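CDP-glucose-4,6-dehydratase (Yersinia pseudotuberculosis, PDB 1RKX) catalyses the NAD-dependent dehydration of CDP-D-glucose to a 4-keto-6-deoxy sugar nucleotide, as a member of the extended short-chain dehydrogenase/reductase family. Local coordinates at residues T103-V108 and P156-K161; E140-R146 and A300-D306; R230-H234 and N261-N265. One frame throughout, in Å; residues are numbered along the deposited sequence.

Interaction 1 (T103-V108 and P156-K161); sequences TYSTNV and PYSNSK. With NAD (nicotinamide-adenine-dinucleotide), chain G.
Tyr104 comes within 5.5 Å of Ser160, CA to CA, where helices 100-121 and 156-175 run nearly side by side, the axes of the two short segments 9.1 Å apart and inclined by -30°. Ser160 is the knob of this packing, set into a hole formed by Thr103, Tyr104, Asn107 and Val108. With OG between its backbone N and carbonyl carbon (chi1 73°), the hydroxyl can donate back to Tyr157 O at 2.7 Å while accepting from Asn107: Ser160 OG lies 2.8 Å from Asn107 ND2 and nearly in the plane of that amide. The other amide end, Asn107 OD1, takes the backbone N of Gln90, which further fixes the rotation of the group. From one turn before Asn107, Thr103 CG2 also packs on Ser160 OG at 3.6 Å. The phenol of Tyr104 reaches along the far side, Pro156 O over one face, and its OH donates to Asn159 OD1 at 2.7 Å, arriving from above the carbonyl plane. Beyond it, Ser170 of the second subunit packs on both Tyr104 and Asn159. Tyr157 and Lys161 match the YXXXK signature of short-chain dehydrogenases. Lys161 NZ holds NAD O3D at 2.9 Å, and Tyr157 OH, bonded to Ser132, lies 3.2 Å from NAD C6N. The buried hydrogen-bonded chain Asn107-Ser160-Tyr157 O probably steadies the turn that carries Tyr157 and Lys161.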
loop_
_atom_site.group_PDB
_atom_site.type_symbol
_atom_site.label_atom_id
_atom_site.label_comp_id
_atom_site.label_asym_id
_atom_site.label_seq_id
_atom_site.Cartn_x
_atom_site.Cartn_y
_atom_site.Cartn_z
ATOM N N THR C 103 30.848 5.429 0.034
ATOM C CA THR C 103 29.815 4.492 0.476
ATOM C C THR C 103 29.033 3.988 -0.727
ATOM O O THR C 103 28.810 2.779 -0.876
ATOM C CB THR C 103 28.833 5.149 1.467
ATOM O OG1 THR C 103 29.531 5.519 2.660
ATOM C CG2 THR C 103 27.712 4.181 1.828
ATOM N N TYR C 104 28.619 4.914 -1.584
ATOM C CA TYR C 104 27.871 4.544 -2.773
ATOM C C TYR C 104 28.721 3.750 -3.759
ATOM O O TYR C 104 28.255 2.763 -4.324
ATOM C CB TYR C 104 27.292 5.781 -3.468
ATOM C CG TYR C 104 25.997 6.276 -2.848
ATOM C CD1 TYR C 104 25.958 7.459 -2.107
ATOM C CD2 TYR C 104 24.811 5.557 -3.005
ATOM C CE1 TYR C 104 24.766 7.917 -1.537
ATOM C CE2 TYR C 104 23.610 6.000 -2.439
ATOM C CZ TYR C 104 23.596 7.182 -1.707
ATOM O OH TYR C 104 22.415 7.629 -1.151
ATOM N N SER C 105 29.962 4.174 -3.975
ATOM C CA SER C 105 30.827 3.454 -4.906
ATOM C C SER C 105 31.040 2.023 -4.415
ATOM O O SER C 105 30.928 1.068 -5.189
ATOM C CB SER C 105 32.179 4.168 -5.054
ATOM O OG SER C 105 32.843 4.263 -3.807
ATOM N N THR C 106 31.316 1.873 -3.122
ATOM C CA THR C 106 31.552 0.545 -2.555
ATOM C C THR C 106 30.301 -0.329 -2.509
ATOM O O THR C 106 30.313 -1.466 -2.981
ATOM C CB THR C 106 32.121 0.631 -1.120
ATOM O OG1 THR C 106 33.364 1.345 -1.131
ATOM C CG2 THR C 106 32.358 -0.765 -0.552
ATOM N N ASN C 107 29.213 0.203 -1.967
ATOM C CA ASN C 107 27.994 -0.582 -1.824
ATOM C C ASN C 107 27.157 -0.765 -3.079
ATOM O O ASN C 107 26.573 -1.823 -3.277
ATOM C CB ASN C 107 27.146 -0.005 -0.694
ATOM C CG ASN C 107 27.874 -0.037 0.633
ATOM O OD1 ASN C 107 28.980 -0.574 0.727
ATOM N ND2 ASN C 107 27.268 0.543 1.661
ATOM N N VAL C 108 27.100 0.253 -3.928
ATOM C CA VAL C 108 26.332 0.143 -5.157
ATOM C C VAL C 108 27.186 -0.373 -6.317
ATOM O O VAL C 108 26.906 -1.442 -6.855
ATOM C CB VAL C 108 25.685 1.490 -5.541
ATOM C CG1 VAL C 108 24.858 1.327 -6.808
ATOM C CG2 VAL C 108 24.795 1.972 -4.406
ATOM N N PRO C 156 23.307 7.867 3.776
ATOM C CA PRO C 156 23.970 7.275 2.609
ATOM C C PRO C 156 24.179 5.761 2.699
ATOM O O PRO C 156 24.024 5.052 1.698
ATOM C CB PRO C 156 25.283 8.046 2.535
ATOM C CG PRO C 156 24.871 9.416 3.024
ATOM C CD PRO C 156 24.020 9.078 4.225
ATOM N N TYR C 157 24.528 5.266 3.884
ATOM C CA TYR C 157 24.739 3.829 4.057
ATOM C C TYR C 157 23.433 3.068 3.814
ATOM O O TYR C 157 23.371 2.179 2.954
ATOM C CB TYR C 157 25.249 3.508 5.467
ATOM C CG TYR C 157 24.996 2.069 5.864
ATOM C CD1 TYR C 157 25.763 1.030 5.338
ATOM C CD2 TYR C 157 23.941 1.743 6.719
ATOM C CE1 TYR C 157 25.483 -0.304 5.650
ATOM C CE2 TYR C 157 23.650 0.418 7.037
ATOM C CZ TYR C 157 24.422 -0.599 6.500
ATOM O OH TYR C 157 24.119 -1.903 6.808
ATOM N N SER C 158 22.400 3.413 4.579
ATOM C CA SER C 158 21.101 2.761 4.448
ATOM C C SER C 158 20.612 2.866 3.008
ATOM O O SER C 158 20.179 1.878 2.407
ATOM C CB SER C 158 20.074 3.413 5.389
ATOM O OG SER C 158 20.467 3.280 6.742
ATOM N N ASN C 159 20.710 4.065 2.447
ATOM C CA ASN C 159 20.249 4.296 1.086
ATOM C C ASN C 159 21.049 3.501 0.050
ATOM O O ASN C 159 20.482 3.002 -0.930
ATOM C CB ASN C 159 20.296 5.795 0.769
ATOM C CG ASN C 159 19.533 6.144 -0.493
ATOM O OD1 ASN C 159 20.111 6.234 -1.580
ATOM N ND2 ASN C 159 18.221 6.326 -0.357
ATOM N N SER C 160 22.359 3.374 0.262
ATOM C CA SER C 160 23.189 2.625 -0.676
ATOM C C SER C 160 22.767 1.159 -0.666
ATOM O O SER C 160 22.873 0.477 -1.686
ATOM C CB SER C 160 24.678 2.747 -0.324
ATOM O OG SER C 160 25.030 1.997 0.821
ATOM N N LYS C 161 22.278 0.683 0.478
ATOM C CA LYS C 161 21.834 -0.709 0.589
ATOM C C LYS C 161 20.499 -0.867 -0.133
ATOM O O LYS C 161 20.225 -1.912 -0.741
ATOM C CB LYS C 161 21.732 -1.123 2.063
ATOM C CG LYS C 161 23.100 -1.294 2.746
ATOM C CD LYS C 161 23.868 -2.486 2.153
ATOM C CE LYS C 161 25.141 -2.798 2.938
ATOM N NZ LYS C 161 25.740 -4.090 2.496
HETATM P PA NAD G . 32.932 -5.473 8.810
HETATM O O1A NAD G . 33.382 -4.068 8.702
HETATM O O2A NAD G . 33.501 -6.283 9.920
HETATM O O5B NAD G . 33.208 -6.262 7.436
HETATM C C5B NAD G . 33.159 -5.531 6.188
HETATM C C4B NAD G . 33.983 -6.237 5.109
HETATM O O4B NAD G . 33.829 -5.356 3.973
HETATM C C3B NAD G . 35.471 -6.265 5.419
HETATM O O3B NAD G . 35.925 -7.615 5.195
HETATM C C2B NAD G . 36.034 -5.241 4.451
HETATM O O2B NAD G . 37.427 -5.478 4.103
HETATM C C1B NAD G . 35.061 -5.342 3.304
HETATM N N9A NAD G . 35.108 -4.182 2.428
HETATM C C8A NAD G . 34.669 -2.911 2.690
HETATM N N7A NAD G . 34.866 -2.064 1.682
HETATM C C5A NAD G . 35.471 -2.838 0.712
HETATM C C6A NAD G . 35.933 -2.523 -0.585
HETATM N N6A NAD G . 35.872 -1.344 -1.169
HETATM N N1A NAD G . 36.501 -3.532 -1.316
HETATM C C2A NAD G . 36.582 -4.774 -0.736
HETATM N N3A NAD G . 36.191 -5.181 0.452
HETATM C C4A NAD G . 35.632 -4.151 1.147
HETATM O O3 NAD G . 31.373 -5.480 8.874
HETATM P PN NAD G . 30.310 -6.714 9.033
HETATM O O1N NAD G . 29.640 -6.452 10.310
HETATM O O2N NAD G . 31.069 -7.990 9.014
HETATM O O5D NAD G . 29.312 -6.472 7.829
HETATM C C5D NAD G . 29.233 -7.497 6.832
HETATM C C4D NAD G . 28.175 -7.141 5.806
HETATM O O4D NAD G . 26.909 -7.172 6.546
HETATM C C3D NAD G . 28.206 -5.753 5.164
HETATM O O3D NAD G . 27.626 -5.854 3.849
HETATM C C2D NAD G . 27.315 -4.947 6.099
HETATM O O2D NAD G . 26.823 -3.770 5.436
HETATM C C1D NAD G . 26.228 -5.948 6.391
HETATM N N1N NAD G . 25.479 -5.614 7.597
HETATM C C2N NAD G . 25.990 -5.821 8.890
HETATM C C3N NAD G . 25.156 -5.548 10.102
HETATM C C7N NAD G . 25.747 -5.845 11.419
HETATM O O7N NAD G . 25.031 -5.633 12.411
HETATM N N7N NAD G . 26.997 -6.325 11.585
HETATM C C4N NAD G . 23.802 -4.898 9.919
HETATM C C5N NAD G . 23.427 -4.722 8.482
HETATM C C6N NAD G . 24.175 -5.049 7.449
#

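Interaction 2 (E140-R146 and A300-D306); sequences EWIWGYR and AHYLKLD
His301 donates from NE2 to Glu140 OE1 at 2.9 Å, a His-carboxylate bond with an N-H...O angle of 160°. The bond lies close to the imidazole plane yet strikes the carboxylate from above, the two planes being 82° apart. With CG between the backbone N and the carbonyl carbon (chi1 57°), the His301 ring lies against the backbone of 140-146, with Glu140 O and Trp141 N over one of its faces. At the other end the backbones join: Tyr145 N donates to Lys304 O at 3.0 Å, and Asp306 N to Tyr145 O at 2.9 Å. Bracketing Leu305 in this way, Tyr145 makes a single bridge of parallel type between two segments that are otherwise irregular loops, one leading to helix 156-175 and the other to helix 308-314. Between these two points of attachment, two waters link the segments. One molecule donates to Tyr302 O and, weakly, to Ile142 O; the second lies between Trp143 O and Lys304 N, accepting from the latter. The Lys304 chain, extended beyond CG, runs past Gly144, its CG a tight 3.5 Å from Gly144 CA, and carries NZ to a salt bridge with Asp266 and a hydrogen bond with Ser308 of the third subunit. Elsewhere in the contact CD2 of Leu303 meets CE1 of Tyr145 obliquely, while CD2 of Leu305 lies 4.2 Å from Tyr145 CB. Trp143 turns CE3 over one face of the Trp141 indole, and Arg146 of the third subunit packs against both tryptophans.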
loop_
_atom_site.group_PDB
_atom_site.type_symbol
_atom_site.label_atom_id
_atom_site.label_comp_id
_atom_site.label_asym_id
_atom_site.label_seq_id
_atom_site.Cartn_x
_atom_site.Cartn_y
_atom_site.Cartn_z
ATOM N N GLU C 140 8.986 4.619 10.005
ATOM C CA GLU C 140 8.981 5.030 11.405
ATOM C C GLU C 140 7.768 4.506 12.172
ATOM O O GLU C 140 7.071 5.265 12.847
ATOM C CB GLU C 140 9.024 6.557 11.504
ATOM C CG GLU C 140 10.362 7.181 11.123
ATOM C CD GLU C 140 11.453 6.914 12.149
ATOM O OE1 GLU C 140 11.850 5.743 12.320
ATOM O OE2 GLU C 140 11.911 7.883 12.792
ATOM N N TRP C 141 7.513 3.205 12.067
ATOM C CA TRP C 141 6.387 2.606 12.768
ATOM C C TRP C 141 6.811 1.391 13.586
ATOM O O TRP C 141 7.960 0.946 13.522
ATOM C CB TRP C 141 5.268 2.230 11.784
ATOM C CG TRP C 141 5.680 1.305 10.679
ATOM C CD1 TRP C 141 6.721 0.418 10.690
ATOM C CD2 TRP C 141 5.005 1.115 9.428
ATOM N NE1 TRP C 141 6.732 -0.313 9.527
ATOM C CE2 TRP C 141 5.690 0.093 8.735
ATOM C CE3 TRP C 141 3.883 1.707 8.827
ATOM C CZ2 TRP C 141 5.291 -0.355 7.469
ATOM C CZ3 TRP C 141 3.485 1.265 7.572
ATOM C CH2 TRP C 141 4.188 0.239 6.906
ATOM N N ILE C 142 5.866 0.845 14.337
ATOM C CA ILE C 142 6.125 -0.288 15.215
ATOM C C ILE C 142 6.161 -1.662 14.552
ATOM O O ILE C 142 6.464 -2.657 15.204
ATOM C CB ILE C 142 5.064 -0.331 16.336
ATOM C CG1 ILE C 142 4.985 1.030 17.028
ATOM C CG2 ILE C 142 5.418 -1.395 17.352
ATOM C CD1 ILE C 142 3.951 1.093 18.134
ATOM N N TRP C 143 5.870 -1.726 13.263
ATOM C CA TRP C 143 5.830 -3.011 12.580
ATOM C C TRP C 143 7.092 -3.471 11.854
ATOM O O TRP C 143 7.845 -2.665 11.317
ATOM C CB TRP C 143 4.657 -3.014 11.601
ATOM C CG TRP C 143 3.326 -2.855 12.283
ATOM C CD1 TRP C 143 2.769 -3.707 13.191
ATOM C CD2 TRP C 143 2.382 -1.796 12.096
ATOM N NE1 TRP C 143 1.534 -3.248 13.579
ATOM C CE2 TRP C 143 1.270 -2.076 12.923
ATOM C CE3 TRP C 143 2.366 -0.634 11.311
ATOM C CZ2 TRP C 143 0.151 -1.237 12.987
ATOM C CZ3 TRP C 143 1.252 0.200 11.376
ATOM C CH2 TRP C 143 0.160 -0.109 12.209
ATOM N N GLY C 144 7.305 -4.783 11.847
ATOM C CA GLY C 144 8.454 -5.346 11.164
ATOM C C GLY C 144 8.200 -5.306 9.671
ATOM O O GLY C 144 7.090 -5.591 9.215
ATOM N N TYR C 145 9.223 -4.957 8.900
ATOM C CA TYR C 145 9.082 -4.866 7.456
ATOM C C TYR C 145 8.964 -6.201 6.747
ATOM O O TYR C 145 9.592 -7.184 7.128
ATOM C CB TYR C 145 10.245 -4.070 6.862
ATOM C CG TYR C 145 10.200 -2.621 7.275
ATOM C CD1 TYR C 145 10.772 -2.196 8.472
ATOM C CD2 TYR C 145 9.498 -1.690 6.512
ATOM C CE1 TYR C 145 10.637 -0.870 8.903
ATOM C CE2 TYR C 145 9.356 -0.375 6.927
ATOM C CZ TYR C 145 9.923 0.030 8.122
ATOM O OH TYR C 145 9.751 1.332 8.527
ATOM N N ARG C 146 8.144 -6.216 5.705
ATOM C CA ARG C 146 7.923 -7.416 4.916
ATOM C C ARG C 146 8.752 -7.249 3.640
ATOM O O ARG C 146 8.995 -6.127 3.203
ATOM C CB ARG C 146 6.413 -7.563 4.668
ATOM C CG ARG C 146 5.650 -7.409 6.007
ATOM C CD ARG C 146 4.173 -7.819 6.040
ATOM N NE ARG C 146 3.292 -6.910 5.329
ATOM C CZ ARG C 146 2.047 -6.607 5.697
ATOM N NH1 ARG C 146 1.501 -7.123 6.792
ATOM N NH2 ARG C 146 1.330 -5.792 4.940
ATOM N N ALA C 300 9.877 5.802 20.352
ATOM C CA ALA C 300 8.558 5.184 20.297
ATOM C C ALA C 300 8.610 3.837 19.581
ATOM O O ALA C 300 7.779 2.957 19.819
ATOM C CB ALA C 300 7.576 6.113 19.586
ATOM N N HIS C 301 9.596 3.675 18.709
ATOM C CA HIS C 301 9.730 2.437 17.953
ATOM C C HIS C 301 11.168 2.189 17.524
ATOM O O HIS C 301 12.018 3.076 17.591
ATOM C CB HIS C 301 8.859 2.505 16.704
ATOM C CG HIS C 301 9.173 3.677 15.829
ATOM N ND1 HIS C 301 8.697 4.945 16.087
ATOM C CD2 HIS C 301 9.975 3.790 14.745
ATOM C CE1 HIS C 301 9.194 5.788 15.200
ATOM N NE2 HIS C 301 9.974 5.113 14.375
ATOM N N TYR C 302 11.421 0.966 17.072
ATOM C CA TYR C 302 12.738 0.571 16.593
ATOM C C TYR C 302 12.549 -0.286 15.343
ATOM O O TYR C 302 11.557 -1.003 15.212
ATOM C CB TYR C 302 13.488 -0.214 17.675
ATOM C CG TYR C 302 12.715 -1.378 18.249
ATOM C CD1 TYR C 302 12.782 -2.643 17.666
ATOM C CD2 TYR C 302 11.905 -1.210 19.375
ATOM C CE1 TYR C 302 12.063 -3.718 18.196
ATOM C CE2 TYR C 302 11.181 -2.276 19.908
ATOM C CZ TYR C 302 11.267 -3.526 19.315
ATOM O OH TYR C 302 10.562 -4.580 19.843
ATOM N N LEU C 303 13.501 -0.184 14.427
ATOM C CA LEU C 303 13.485 -0.919 13.162
ATOM C C LEU C 303 13.572 -2.424 13.386
ATOM O O LEU C 303 14.474 -2.903 14.068
ATOM C CB LEU C 303 14.670 -0.460 12.301
ATOM C CG LEU C 303 14.804 -0.851 10.822
ATOM C CD1 LEU C 303 14.810 -2.363 10.659
ATOM C CD2 LEU C 303 13.670 -0.230 10.035
ATOM N N LYS C 304 12.628 -3.166 12.816
ATOM C CA LYS C 304 12.634 -4.621 12.933
ATOM C C LYS C 304 12.096 -5.242 11.653
ATOM O O LYS C 304 11.493 -4.558 10.823
ATOM C CB LYS C 304 11.814 -5.089 14.143
ATOM C CG LYS C 304 10.331 -4.862 14.040
ATOM C CD LYS C 304 9.624 -5.405 15.276
ATOM C CE LYS C 304 8.123 -5.211 15.170
ATOM N NZ LYS C 304 7.406 -5.783 16.333
ATOM N N LEU C 305 12.311 -6.542 11.497
ATOM C CA LEU C 305 11.889 -7.242 10.296
ATOM C C LEU C 305 10.909 -8.369 10.574
ATOM O O LEU C 305 10.950 -9.001 11.627
ATOM C CB LEU C 305 13.115 -7.830 9.586
ATOM C CG LEU C 305 14.289 -6.903 9.253
ATOM C CD1 LEU C 305 15.386 -7.706 8.549
ATOM C CD2 LEU C 305 13.812 -5.768 8.371
ATOM N N ASP C 306 10.020 -8.610 9.622
ATOM C CA ASP C 306 9.068 -9.707 9.740
ATOM C C ASP C 306 9.764 -10.836 8.984
ATOM O O ASP C 306 10.026 -10.705 7.787
ATOM C CB ASP C 306 7.752 -9.362 9.055
ATOM C CG ASP C 306 6.730 -10.473 9.173
ATOM O OD1 ASP C 306 7.074 -11.637 8.881
ATOM O OD2 ASP C 306 5.581 -10.181 9.553
HETATM O O HOH W 1 9.087 -1.683 16.973
HETATM O O HOH W 2 10.107 -1.430 12.156
#

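Interaction 3 (R230-H234 and N261-N265); sequences RPWQH and NFGPN
Trp232 and Pro264 meet through the tryptophan's carbonyl oxygen, not its indole, for the flat groups here mostly turn outward from the contact. One face of the Trp232 indole is packed by CB of Arg230, which stands 3.4 Å above the ring plane toward its rim, and Leu322 of helix 322-338 also touches this side chain. On the other segment the ring of Phe262 leads away into the interior, where it meets Trp316 edge-to-face and packs on Ala310 and Leu314 of helix 308-314. The pyrrolidine of Pro264 is the main piece between the segments. Its CG lies 3.6 Å from Pro231 CB and only 3.4 Å from Pro231 O, while Trp232 O stands 3.5 Å from the same Pro264 CG, placing one proline carbon against two successive carbonyls. Pro231 is itself the centre of an inverse gamma turn, closed by Trp232 N to Arg230 O at 2.7 Å. Gln233 completes the surface: with CG set between the backbone N and the carbonyl carbon (chi1 56°), its extended chain crosses Pro264 at about a right angle and brings CD to 4.0 Å from Gly263 CA. Apolar and shape packing of the Pro264 ring thus carries the contact. Gln233 is fixed through its backbone, bonded to Asn195 and Ile197 on either side of the NAD-binding Val196. Strand 229-234 is the middle member of a small three-stranded mixed sheet, and 261-265 starts on the last residue of strand 259-261, one of the two edge strands of the seven-stranded parallel sheet. Such a junction between the nucleotide-binding core and an added small sheet is in keeping with the extended short-chain dehydrogenase/reductase fold.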
loop_
_atom_site.group_PDB
_atom_site.type_symbol
_atom_site.label_atom_id
_atom_site.label_comp_id
_atom_site.label_asym_id
_atom_site.label_seq_id
_atom_site.Cartn_x
_atom_site.Cartn_y
_atom_site.Cartn_z
ATOM N N ARG C 230 16.815 -3.088 20.407
ATOM C CA ARG C 230 17.233 -3.460 19.064
ATOM C C ARG C 230 17.091 -4.979 18.976
ATOM O O ARG C 230 17.342 -5.687 19.953
ATOM C CB ARG C 230 18.696 -3.067 18.838
ATOM C CG ARG C 230 18.999 -1.575 18.989
ATOM C CD ARG C 230 18.623 -0.797 17.739
ATOM N NE ARG C 230 18.951 0.626 17.851
ATOM C CZ ARG C 230 18.237 1.516 18.538
ATOM N NH1 ARG C 230 17.137 1.144 19.184
ATOM N NH2 ARG C 230 18.626 2.784 18.578
ATOM N N PRO C 231 16.649 -5.495 17.819
ATOM C CA PRO C 231 16.506 -6.948 17.697
ATOM C C PRO C 231 17.867 -7.629 17.564
ATOM O O PRO C 231 18.237 -8.105 16.492
ATOM C CB PRO C 231 15.631 -7.105 16.456
ATOM C CG PRO C 231 15.985 -5.915 15.634
ATOM C CD PRO C 231 16.077 -4.804 16.650
ATOM N N TRP C 232 18.608 -7.668 18.667
ATOM C CA TRP C 232 19.930 -8.283 18.683
ATOM C C TRP C 232 19.875 -9.777 18.367
ATOM O O TRP C 232 18.937 -10.473 18.750
ATOM C CB TRP C 232 20.593 -8.089 20.051
ATOM C CG TRP C 232 20.719 -6.658 20.468
ATOM C CD1 TRP C 232 20.025 -6.028 21.462
ATOM C CD2 TRP C 232 21.583 -5.674 19.894
ATOM N NE1 TRP C 232 20.407 -4.711 21.543
ATOM C CE2 TRP C 232 21.363 -4.467 20.591
ATOM C CE3 TRP C 232 22.526 -5.697 18.855
ATOM C CZ2 TRP C 232 22.050 -3.287 20.283
ATOM C CZ3 TRP C 232 23.213 -4.522 18.548
ATOM C CH2 TRP C 232 22.970 -3.333 19.262
ATOM N N GLN C 233 20.892 -10.261 17.668
ATOM C CA GLN C 233 20.979 -11.676 17.324
ATOM C C GLN C 233 22.438 -12.081 17.173
ATOM O O GLN C 233 23.266 -11.303 16.687
ATOM C CB GLN C 233 20.228 -11.967 16.024
ATOM C CG GLN C 233 20.689 -11.131 14.836
ATOM C CD GLN C 233 19.872 -11.386 13.586
ATOM O OE1 GLN C 233 19.892 -10.587 12.642
ATOM N NE2 GLN C 233 19.154 -12.508 13.564
ATOM N N HIS C 234 22.757 -13.297 17.599
ATOM C CA HIS C 234 24.120 -13.784 17.485
ATOM C C HIS C 234 24.426 -13.884 15.997
ATOM O O HIS C 234 23.559 -14.250 15.194
ATOM C CB HIS C 234 24.253 -15.150 18.162
ATOM C CG HIS C 234 25.667 -15.622 18.298
ATOM N ND1 HIS C 234 26.379 -16.158 17.246
ATOM C CD2 HIS C 234 26.506 -15.624 19.360
ATOM C CE1 HIS C 234 27.596 -16.471 17.655
ATOM N NE2 HIS C 234 27.699 -16.157 18.934
ATOM N N ASN C 261 14.344 -11.781 4.690
ATOM C CA ASN C 261 14.593 -11.178 5.999
ATOM C C ASN C 261 15.045 -12.233 7.011
ATOM O O ASN C 261 14.491 -13.332 7.061
ATOM C CB ASN C 261 13.310 -10.571 6.579
ATOM C CG ASN C 261 12.891 -9.279 5.910
ATOM O OD1 ASN C 261 11.751 -8.844 6.075
ATOM N ND2 ASN C 261 13.795 -8.649 5.181
ATOM N N PHE C 262 16.026 -11.886 7.836
ATOM C CA PHE C 262 16.479 -12.778 8.898
ATOM C C PHE C 262 16.636 -11.946 10.161
ATOM O O PHE C 262 17.311 -10.912 10.166
ATOM C CB PHE C 262 17.799 -13.478 8.544
ATOM C CG PHE C 262 17.678 -14.470 7.417
ATOM C CD1 PHE C 262 18.080 -14.132 6.133
ATOM C CD2 PHE C 262 17.147 -15.741 7.639
ATOM C CE1 PHE C 262 17.963 -15.039 5.082
ATOM C CE2 PHE C 262 17.023 -16.660 6.591
ATOM C CZ PHE C 262 17.431 -16.310 5.316
ATOM N N GLY C 263 15.990 -12.390 11.229
ATOM C CA GLY C 263 16.058 -11.670 12.482
ATOM C C GLY C 263 15.547 -12.520 13.628
ATOM O O GLY C 263 15.046 -13.619 13.406
ATOM N N PRO C 264 15.656 -12.033 14.868
ATOM C CA PRO C 264 15.208 -12.753 16.064
ATOM C C PRO C 264 13.712 -12.589 16.316
ATOM O O PRO C 264 13.050 -11.770 15.678
ATOM C CB PRO C 264 16.033 -12.110 17.163
ATOM C CG PRO C 264 16.023 -10.666 16.732
ATOM C CD PRO C 264 16.295 -10.756 15.238
ATOM N N ASN C 265 13.186 -13.359 17.263
ATOM C CA ASN C 265 11.773 -13.262 17.603
ATOM C C ASN C 265 11.604 -12.000 18.436
ATOM O O ASN C 265 12.392 -11.744 19.349
ATOM C CB ASN C 265 11.340 -14.499 18.388
ATOM C CG ASN C 265 11.546 -15.780 17.601
ATOM O OD1 ASN C 265 11.192 -15.858 16.422
ATOM N ND2 ASN C 265 12.115 -16.792 18.247
#

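Interaction 1 is wholly buried; interactions 2 and 3 are partly buried, and interaction 2 lies farthest from the centre of the chain. Interaction 1 joins two helices flanking the Rossmann sheet and works through side-chain hydrogen bonds next to the cofactor. Interaction 2, about 21 Å away between centres, joins loops by backbone bonds, water and a His-carboxylate bond, and faces the third subunit; interaction 1 faces the second. Interaction 3 has no other chain upon it and relies on proline packing. It is nested between the segments of interaction 2, and the two touch, Leu303 O lying 3.6 Å from Pro231 CD. Helix 156-175 begins soon after 140-146, so interactions 1 and 2 are sequence neighbours there.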